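Ralf, proline/betaine transporter (Legionella pneumophila, PDB 4D7Q) probably promotes guanine nucleotide exchange through its Sec7 domain, which this engineered chimera joins to the capping domain of Rickettsia prowazekii RalF. Local coordinates at residues G208-N213 with K329-K334; Q281-S286 with K298-P303. The protein carries 2 engineered substitutions. All coordinates share one frame; numbering follows the deposited sequence.

Contact 1: G208-N213 with K329-K334; sequences GYQINN and KVTSIK
G208 and K334 open this antiparallel pairing inside the capping domain, where the short edge strand 332-334 closes one side of the sheet. G208 N reaches K334 O at 2.8 Å, and K334 N returns the bond to G208 O. Glycine suits this place because, at its backbone angles, a CB would collide with the preceding carbonyl oxygen. Further along, Q210 N donates to S332 O at 3.1 Å. The regular pattern then breaks: Q210 stands opposite two residues, T331 and S332, a classic beta bulge, with T331 N bonding to Q210 O at 2.9 Å and S332 N adding only a weak bond to the same oxygen.

Apolar contacts gather on the face that carries Y209 and I333. The two side chains run alongside each other in the same direction, with I333 CG2 4.0 Å from Y209 CE1. V330 CG2 comes in at the edge of the tyrosine ring, near its plane. Helices 313-325 and 341-351 cover this face, and Y209 OH bonds to the L344 carbonyl.

Polar side chains cluster round Q210 and S332 and toward the bulge. Q210 NE2 meets N212 OD1 at 2.7 Å, nearly straight (171°) and on a lone pair in the carbonyl plane, which helps set how both amides are turned, with Q210 OE1 bonded to S206 N. T331 has OG1 anti to its own N (chi1 -178°), and this torsion turns the CG2 methyl to N212 N, 3.3 Å away. Waters join G208 O to S332 OG, and N212 ND2, more weakly, to T331 OG1.

The chemistry implies an edge strand held by a reciprocal pair of bonds at its K334 end but less evenly at the bulge, where the buried N212 N finds a methyl and no hydrogen-bond partner.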
ATOM      1  N   GLY A 208      -6.638   8.449  -6.067  1.00 22.30           N
ATOM      2  CA  GLY A 208      -7.595   9.360  -5.466  1.00 21.65           C
ATOM      3  C   GLY A 208      -6.974  10.701  -5.155  1.00 27.34           C
ATOM      4  O   GLY A 208      -6.075  11.156  -5.866  1.00 27.93           O
ATOM      5  N   TYR A 209      -7.448  11.330  -4.077  1.00 23.10           N
ATOM      6  CA  TYR A 209      -6.986  12.647  -3.643  1.00 23.07           C
ATOM      7  C   TYR A 209      -6.021  12.541  -2.481  1.00 26.00           C
ATOM      8  O   TYR A 209      -6.281  11.808  -1.516  1.00 24.23           O
ATOM      9  CB  TYR A 209      -8.171  13.509  -3.237  1.00 22.78           C
ATOM     10  CG  TYR A 209      -9.258  13.599  -4.280  1.00 23.63           C
ATOM     11  CD1 TYR A 209      -9.122  14.436  -5.388  1.00 25.15           C
ATOM     12  CD2 TYR A 209     -10.469  12.923  -4.113  1.00 23.91           C
ATOM     13  CE1 TYR A 209     -10.150  14.568  -6.321  1.00 27.83           C
ATOM     14  CE2 TYR A 209     -11.497  13.040  -5.043  1.00 24.99           C
ATOM     15  CZ  TYR A 209     -11.344  13.881  -6.133  1.00 34.09           C
ATOM     16  OH  TYR A 209     -12.376  13.985  -7.036  1.00 29.66           O
ATOM     17  N   GLN A 210      -4.899  13.248  -2.589  1.00 23.12           N
ATOM     18  CA  GLN A 210      -3.863  13.201  -1.561  1.00 23.14           C
ATOM     19  C   GLN A 210      -3.474  14.599  -1.151  1.00 27.74           C
ATOM     20  O   GLN A 210      -3.348  15.476  -1.995  1.00 27.99           O
ATOM     21  CB  GLN A 210      -2.633  12.419  -2.044  1.00 23.08           C
ATOM     22  CG  GLN A 210      -1.580  12.148  -0.942  1.00 28.07           C
ATOM     23  CD  GLN A 210      -0.510  11.182  -1.386  1.00 36.35           C
ATOM     24  OE1 GLN A 210      -0.771  10.225  -2.104  1.00 29.99           O
ATOM     25  NE2 GLN A 210       0.711  11.379  -0.923  1.00 33.48           N
ATOM     26  N   ILE A 211      -3.316  14.804   0.157  1.00 23.89           N
ATOM     27  CA  ILE A 211      -2.879  16.075   0.720  1.00 23.20           C
ATOM     28  C   ILE A 211      -1.667  15.783   1.600  1.00 28.14           C
ATOM     29  O   ILE A 211      -1.810  15.189   2.680  1.00 26.42           O
ATOM     30  CB  ILE A 211      -3.976  16.882   1.463  1.00 26.00           C
ATOM     31  CG1 ILE A 211      -5.351  16.867   0.726  1.00 25.54           C
ATOM     32  CG2 ILE A 211      -3.461  18.319   1.710  1.00 26.36           C
ATOM     33  CD1 ILE A 211      -6.528  17.645   1.470  1.00 29.83           C
ATOM     34  N   ASN A 212      -0.470  16.163   1.111  1.00 25.47           N
ATOM     35  CA  ASN A 212       0.774  15.971   1.855  1.00 26.99           C
ATOM     36  C   ASN A 212       1.033  17.156   2.739  1.00 33.24           C
ATOM     37  O   ASN A 212       0.492  18.224   2.486  1.00 33.42           O
ATOM     38  CB  ASN A 212       1.960  15.854   0.908  1.00 31.33           C
ATOM     39  CG  ASN A 212       1.977  14.603   0.110  1.00 42.37           C
ATOM     40  OD1 ASN A 212       1.457  13.562   0.529  1.00 38.44           O
ATOM     41  ND2 ASN A 212       2.635  14.675  -1.029  1.00 34.22           N
ATOM     42  N   ASN A 213       1.899  16.976   3.751  1.00 31.18           N
ATOM     43  CA  ASN A 213       2.354  18.025   4.672  1.00 32.23           C
ATOM     44  C   ASN A 213       1.186  18.760   5.326  1.00 35.76           C
ATOM     45  O   ASN A 213       1.228  19.984   5.497  1.00 35.36           O
ATOM     46  CB  ASN A 213       3.344  18.997   3.959  1.00 31.52           C
ATOM     47  CG  ASN A 213       4.403  18.290   3.128  1.00 54.12           C
ATOM     48  OD1 ASN A 213       5.218  17.520   3.632  1.00 47.47           O
ATOM     49  ND2 ASN A 213       4.393  18.511   1.825  1.00 48.77           N
ATOM     50  N   LYS A 329      -5.204  22.919  -0.166  1.00 34.41           N
ATOM     51  CA  LYS A 329      -5.491  22.416  -1.507  1.00 34.49           C
ATOM     52  C   LYS A 329      -4.780  21.051  -1.686  1.00 36.22           C
ATOM     53  O   LYS A 329      -3.762  20.779  -1.034  1.00 34.44           O
ATOM     54  CB  LYS A 329      -5.146  23.437  -2.618  1.00 37.77           C
ATOM     55  CG  LYS A 329      -3.660  23.673  -2.860  1.00 55.61           C
ATOM     56  CD  LYS A 329      -3.416  24.495  -4.133  1.00 62.86           C
ATOM     57  CE  LYS A 329      -1.951  24.823  -4.325  1.00 74.26           C
ATOM     58  NZ  LYS A 329      -1.712  25.619  -5.562  1.00 86.35           N
ATOM     59  N   VAL A 330      -5.344  20.198  -2.513  1.00 32.66           N
ATOM     60  CA  VAL A 330      -4.845  18.867  -2.797  1.00 31.90           C
ATOM     61  C   VAL A 330      -3.450  18.917  -3.463  1.00 34.46           C
ATOM     62  O   VAL A 330      -3.240  19.744  -4.309  1.00 34.68           O
ATOM     63  CB  VAL A 330      -5.935  18.129  -3.626  1.00 36.43           C
ATOM     64  CG1 VAL A 330      -6.055  18.680  -5.013  1.00 36.01           C
ATOM     65  CG2 VAL A 330      -5.738  16.664  -3.695  1.00 36.90           C
ATOM     66  N   THR A 331      -2.509  18.053  -3.080  1.00 30.38           N
ATOM     67  CA  THR A 331      -1.156  18.016  -3.623  1.00 30.20           C
ATOM     68  C   THR A 331      -1.097  17.164  -4.886  1.00 34.06           C
ATOM     69  O   THR A 331      -0.220  17.347  -5.729  1.00 34.83           O
ATOM     70  CB  THR A 331      -0.150  17.465  -2.596  1.00 40.35           C
ATOM     71  OG1 THR A 331       1.170  17.495  -3.153  1.00 39.12           O
ATOM     72  CG2 THR A 331      -0.504  16.036  -2.217  1.00 45.22           C
ATOM     73  N   SER A 332      -2.038  16.234  -5.010  1.00 29.65           N
ATOM     74  CA  SER A 332      -2.098  15.355  -6.172  1.00 28.20           C
ATOM     75  C   SER A 332      -3.471  14.732  -6.309  1.00 31.01           C
ATOM     76  O   SER A 332      -4.148  14.466  -5.315  1.00 29.64           O
ATOM     77  CB  SER A 332      -1.043  14.251  -6.089  1.00 30.43           C
ATOM     78  OG  SER A 332      -1.390  13.322  -5.076  1.00 32.26           O
ATOM     79  N   ILE A 333      -3.866  14.505  -7.557  1.00 28.62           N
ATOM     80  CA  ILE A 333      -5.101  13.836  -7.942  1.00 27.67           C
ATOM     81  C   ILE A 333      -4.639  12.686  -8.803  1.00 31.62           C
ATOM     82  O   ILE A 333      -3.890  12.917  -9.753  1.00 31.44           O
ATOM     83  CB  ILE A 333      -6.086  14.771  -8.692  1.00 30.51           C
ATOM     84  CG1 ILE A 333      -6.416  16.037  -7.830  1.00 31.04           C
ATOM     85  CG2 ILE A 333      -7.347  13.964  -9.067  1.00 29.35           C
ATOM     86  CD1 ILE A 333      -7.459  17.070  -8.404  1.00 26.87           C
ATOM     87  N   LYS A 334      -5.021  11.442  -8.453  1.00 27.16           N
ATOM     88  CA  LYS A 334      -4.586  10.283  -9.224  1.00 26.48           C
ATOM     89  C   LYS A 334      -5.763   9.415  -9.581  1.00 29.17           C
ATOM     90  O   LYS A 334      -6.673   9.289  -8.764  1.00 27.16           O
ATOM     91  CB  LYS A 334      -3.531   9.480  -8.435  1.00 28.28           C
ATOM     92  CG  LYS A 334      -2.748   8.467  -9.260  1.00 37.06           C
ATOM     93  CD  LYS A 334      -1.689   7.808  -8.409  1.00 35.63           C
ATOM     94  CE  LYS A 334      -0.654   7.107  -9.239  1.00 35.11           C
ATOM     95  NZ  LYS A 334       0.406   6.518  -8.382  1.00 27.52           N
TER
HETATM   96  O   HOH W   1      -3.289  11.437  -5.388  1.00 31.41           O
HETATM   97  O   HOH W   2       4.009  17.277  -1.435  1.00 57.55           O

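Contact 2: Q281-S286 with K298-P303; sequences QVYKPS and KIIIQP
Q281 and I300 exchange two backbone bonds, Q281 N to I300 O at 2.8 Å and I300 N to Q281 O at 2.9 Å, between strands 277-283 and 297-303, antiparallel neighbours within the capping domain. One hydrogen-bonded pair further on, Y283 N reaches K298 O at 3.0 Å and K298 N reaches Y283 O at 3.1 Å, so all four backbone donors are satisfied. Between these pairs V282 and I299 bring their CG2 methyls together on the other face, as beta-branched residues readily do in a strand.

Tyrosine and glutamine suit the face of Q281 and Y283 because each carries a polar end that can bond twice. Y283 OH donates to Q281 OE1 at 2.8 Å, in the carbonyl plane, and accepts from A110 N of the Sec7 part. Q281 NE2 donates a hydrogen bond to a water at 2.9 Å, and the water donates one in turn to I300 O, which thereby holds two donors. E109 of the Sec7 part also takes a bond from Q281 NE2.

K298 runs alongside Y283. Its CG lies between its own N and carbonyl carbon (chi1 89°), and the extended chain beyond lays CE over one ring face. K298 NZ stands 4.9 Å from the ring centroid, only 2° off the normal, a cation-pi contact, while its hydrogen bond goes to the carbonyl of G108, also in the Sec7 part. Q302 likewise turns its amide nitrogen to an outside carbonyl, that of P207.

The lysine charge is probably eased by both an aromatic face and a carbonyl, and the buried polar ends of Q281 and Y283 have partners in both parts of the engineered fusion.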
ATOM      1  N   GLN A 281      -7.925   8.103   4.633  1.00 22.70           N
ATOM      2  CA  GLN A 281      -6.799   7.415   5.277  1.00 21.46           C
ATOM      3  C   GLN A 281      -5.936   8.495   5.905  1.00 24.70           C
ATOM      4  O   GLN A 281      -5.520   9.423   5.208  1.00 23.59           O
ATOM      5  CB  GLN A 281      -5.987   6.614   4.288  1.00 21.74           C
ATOM      6  CG  GLN A 281      -6.744   5.454   3.640  1.00 25.86           C
ATOM      7  CD  GLN A 281      -5.870   4.864   2.570  1.00 35.26           C
ATOM      8  OE1 GLN A 281      -4.715   4.517   2.812  1.00 28.74           O
ATOM      9  NE2 GLN A 281      -6.369   4.809   1.350  1.00 26.08           N
ATOM     10  N   VAL A 282      -5.741   8.404   7.237  1.00 22.69           N
ATOM     11  CA  VAL A 282      -4.989   9.350   8.074  1.00 21.81           C
ATOM     12  C   VAL A 282      -3.615   8.751   8.445  1.00 25.32           C
ATOM     13  O   VAL A 282      -3.544   7.666   9.031  1.00 24.01           O
ATOM     14  CB  VAL A 282      -5.777   9.780   9.355  1.00 24.99           C
ATOM     15  CG1 VAL A 282      -4.927  10.712  10.251  1.00 24.47           C
ATOM     16  CG2 VAL A 282      -7.116  10.452   8.997  1.00 24.44           C
ATOM     17  N   TYR A 283      -2.552   9.514   8.155  1.00 21.52           N
ATOM     18  CA  TYR A 283      -1.155   9.189   8.446  1.00 20.54           C
ATOM     19  C   TYR A 283      -0.506  10.294   9.195  1.00 27.66           C
ATOM     20  O   TYR A 283      -0.583  11.454   8.789  1.00 30.27           O
ATOM     21  CB  TYR A 283      -0.349   8.974   7.157  1.00 20.90           C
ATOM     22  CG  TYR A 283      -0.851   7.822   6.328  1.00 22.65           C
ATOM     23  CD1 TYR A 283      -1.934   7.979   5.460  1.00 23.92           C
ATOM     24  CD2 TYR A 283      -0.263   6.565   6.422  1.00 22.38           C
ATOM     25  CE1 TYR A 283      -2.431   6.907   4.729  1.00 22.27           C
ATOM     26  CE2 TYR A 283      -0.722   5.500   5.659  1.00 22.86           C
ATOM     27  CZ  TYR A 283      -1.799   5.679   4.805  1.00 27.18           C
ATOM     28  OH  TYR A 283      -2.275   4.617   4.087  1.00 27.08           O
ATOM     29  N   LYS A 284       0.155   9.952  10.282  1.00 24.16           N
ATOM     30  CA  LYS A 284       0.894  10.936  11.070  1.00 24.44           C
ATOM     31  C   LYS A 284       2.246  10.304  11.464  1.00 26.45           C
ATOM     32  O   LYS A 284       2.264   9.094  11.756  1.00 23.75           O
ATOM     33  CB  LYS A 284       0.107  11.369  12.326  1.00 27.26           C
ATOM     34  CG  LYS A 284      -1.188  12.151  12.038  1.00 30.94           C
ATOM     35  CD  LYS A 284      -1.682  12.964  13.233  1.00 45.37           C
ATOM     36  CE  LYS A 284      -2.149  12.100  14.381  1.00 63.76           C
ATOM     37  NZ  LYS A 284      -2.134  12.844  15.669  1.00 77.63           N
ATOM     38  N   PRO A 285       3.365  11.080  11.441  1.00 22.68           N
ATOM     39  CA  PRO A 285       4.675  10.523  11.865  1.00 23.17           C
ATOM     40  C   PRO A 285       4.584   9.713  13.153  1.00 27.39           C
ATOM     41  O   PRO A 285       3.981  10.146  14.133  1.00 27.17           O
ATOM     42  CB  PRO A 285       5.560  11.773  12.033  1.00 24.61           C
ATOM     43  CG  PRO A 285       4.998  12.715  11.041  1.00 27.79           C
ATOM     44  CD  PRO A 285       3.499  12.514  11.098  1.00 23.63           C
ATOM     45  N   SER A 286       5.122   8.510  13.099  1.00 23.27           N
ATOM     46  CA  SER A 286       5.077   7.584  14.192  1.00 22.63           C
ATOM     47  C   SER A 286       6.468   7.022  14.508  1.00 24.62           C
ATOM     48  O   SER A 286       7.397   7.293  13.836  1.00 23.41           O
ATOM     49  CB  SER A 286       4.112   6.455  13.847  1.00 24.40           C
ATOM     50  OG  SER A 286       2.811   6.923  13.752  1.00 31.06           O
ATOM     51  N   LYS A 298      -0.029  13.115   6.223  1.00 25.40           N
ATOM     52  CA  LYS A 298      -0.727  13.064   4.950  1.00 24.73           C
ATOM     53  C   LYS A 298      -2.104  12.411   5.111  1.00 28.47           C
ATOM     54  O   LYS A 298      -2.342  11.624   6.044  1.00 27.28           O
ATOM     55  CB  LYS A 298       0.135  12.369   3.844  1.00 25.45           C
ATOM     56  CG  LYS A 298      -0.047  10.845   3.758  1.00 28.30           C
ATOM     57  CD  LYS A 298       0.715  10.187   2.615  1.00 22.60           C
ATOM     58  CE  LYS A 298       0.813   8.693   2.905  1.00 22.96           C
ATOM     59  NZ  LYS A 298       1.539   7.981   1.825  1.00 21.96           N
ATOM     60  N   ILE A 299      -3.017  12.782   4.209  1.00 25.55           N
ATOM     61  CA  ILE A 299      -4.349  12.212   4.110  1.00 25.11           C
ATOM     62  C   ILE A 299      -4.606  11.766   2.678  1.00 27.98           C
ATOM     63  O   ILE A 299      -4.182  12.440   1.731  1.00 27.02           O
ATOM     64  CB  ILE A 299      -5.504  13.067   4.713  1.00 28.35           C
ATOM     65  CG1 ILE A 299      -5.633  14.437   4.030  1.00 29.05           C
ATOM     66  CG2 ILE A 299      -5.405  13.177   6.254  1.00 28.20           C
ATOM     67  CD1 ILE A 299      -7.055  15.074   4.193  1.00 34.22           C
ATOM     68  N   ILE A 300      -5.268  10.615   2.531  1.00 23.54           N
ATOM     69  CA  ILE A 300      -5.649  10.062   1.231  1.00 22.57           C
ATOM     70  C   ILE A 300      -7.174   9.866   1.233  1.00 27.62           C
ATOM     71  O   ILE A 300      -7.709   9.118   2.069  1.00 26.10           O
ATOM     72  CB  ILE A 300      -4.870   8.765   0.861  1.00 24.14           C
ATOM     73  CG1 ILE A 300      -3.323   9.040   0.757  1.00 24.54           C
ATOM     74  CG2 ILE A 300      -5.414   8.151  -0.457  1.00 23.54           C
ATOM     75  CD1 ILE A 300      -2.421   7.761   0.771  1.00 23.13           C
ATOM     76  N   ILE A 301      -7.866  10.527   0.276  1.00 23.67           N
ATOM     77  CA  ILE A 301      -9.325  10.447   0.148  1.00 21.98           C
ATOM     78  C   ILE A 301      -9.730   9.697  -1.113  1.00 25.73           C
ATOM     79  O   ILE A 301      -9.304  10.043  -2.214  1.00 24.61           O
ATOM     80  CB  ILE A 301     -10.020  11.840   0.267  1.00 24.39           C
ATOM     81  CG1 ILE A 301      -9.549  12.602   1.525  1.00 24.30           C
ATOM     82  CG2 ILE A 301     -11.568  11.725   0.232  1.00 23.88           C
ATOM     83  CD1 ILE A 301      -8.657  13.696   1.204  1.00 34.25           C
ATOM     84  N   GLN A 302     -10.577   8.680  -0.954  1.00 23.02           N
ATOM     85  CA  GLN A 302     -11.013   7.887  -2.102  1.00 23.13           C
ATOM     86  C   GLN A 302     -12.481   7.562  -2.067  1.00 28.16           C
ATOM     87  O   GLN A 302     -12.980   7.262  -0.985  1.00 26.71           O
ATOM     88  CB  GLN A 302     -10.243   6.538  -2.169  1.00 22.79           C
ATOM     89  CG  GLN A 302      -8.717   6.669  -2.353  1.00 20.68           C
ATOM     90  CD  GLN A 302      -7.984   5.359  -2.145  1.00 32.19           C
ATOM     91  OE1 GLN A 302      -8.574   4.338  -1.778  1.00 32.28           O
ATOM     92  NE2 GLN A 302      -6.675   5.340  -2.410  1.00 22.83           N
ATOM     93  N   PRO A 303     -13.161   7.510  -3.253  1.00 26.70           N
ATOM     94  CA  PRO A 303     -14.545   6.999  -3.280  1.00 27.20           C
ATOM     95  C   PRO A 303     -14.475   5.499  -2.941  1.00 34.22           C
ATOM     96  O   PRO A 303     -13.578   4.795  -3.417  1.00 32.68           O
ATOM     97  CB  PRO A 303     -14.991   7.211  -4.737  1.00 28.46           C
ATOM     98  CG  PRO A 303     -13.750   7.336  -5.518  1.00 32.08           C
ATOM     99  CD  PRO A 303     -12.658   7.812  -4.613  1.00 27.62           C
TER
HETATM  100  O   HOH W   3      -8.648   6.509   0.915  1.00 37.72           O

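How the contacts relate
Contacts 1 and 2 lie in one antiparallel sheet of the capping domain, one strand pairing apart, with centres 10 Å from each other. Strands 208-214 and 297-303 are the neighbours that join them: Y209 O lies 2.7 Å from I301 N and I211 N 3.0 Å from I299 O, both probable hydrogen bonds. Q210 of contact 1 also packs its amide against K298 of contact 2, with NE2 3.7 Å from CD. In sequence, both segments of contact 2 fall between those of contact 1. Each contact touches the fused Sec7 part, contact 2 through residues 108-110 and contact 1 through K334, whose NZ forms a salt bridge to E62 and also bonds to the S205 carbonyl. A nitrate ion, probably from the crystallisation liquor, lies about 5 Å from the K334 side chain.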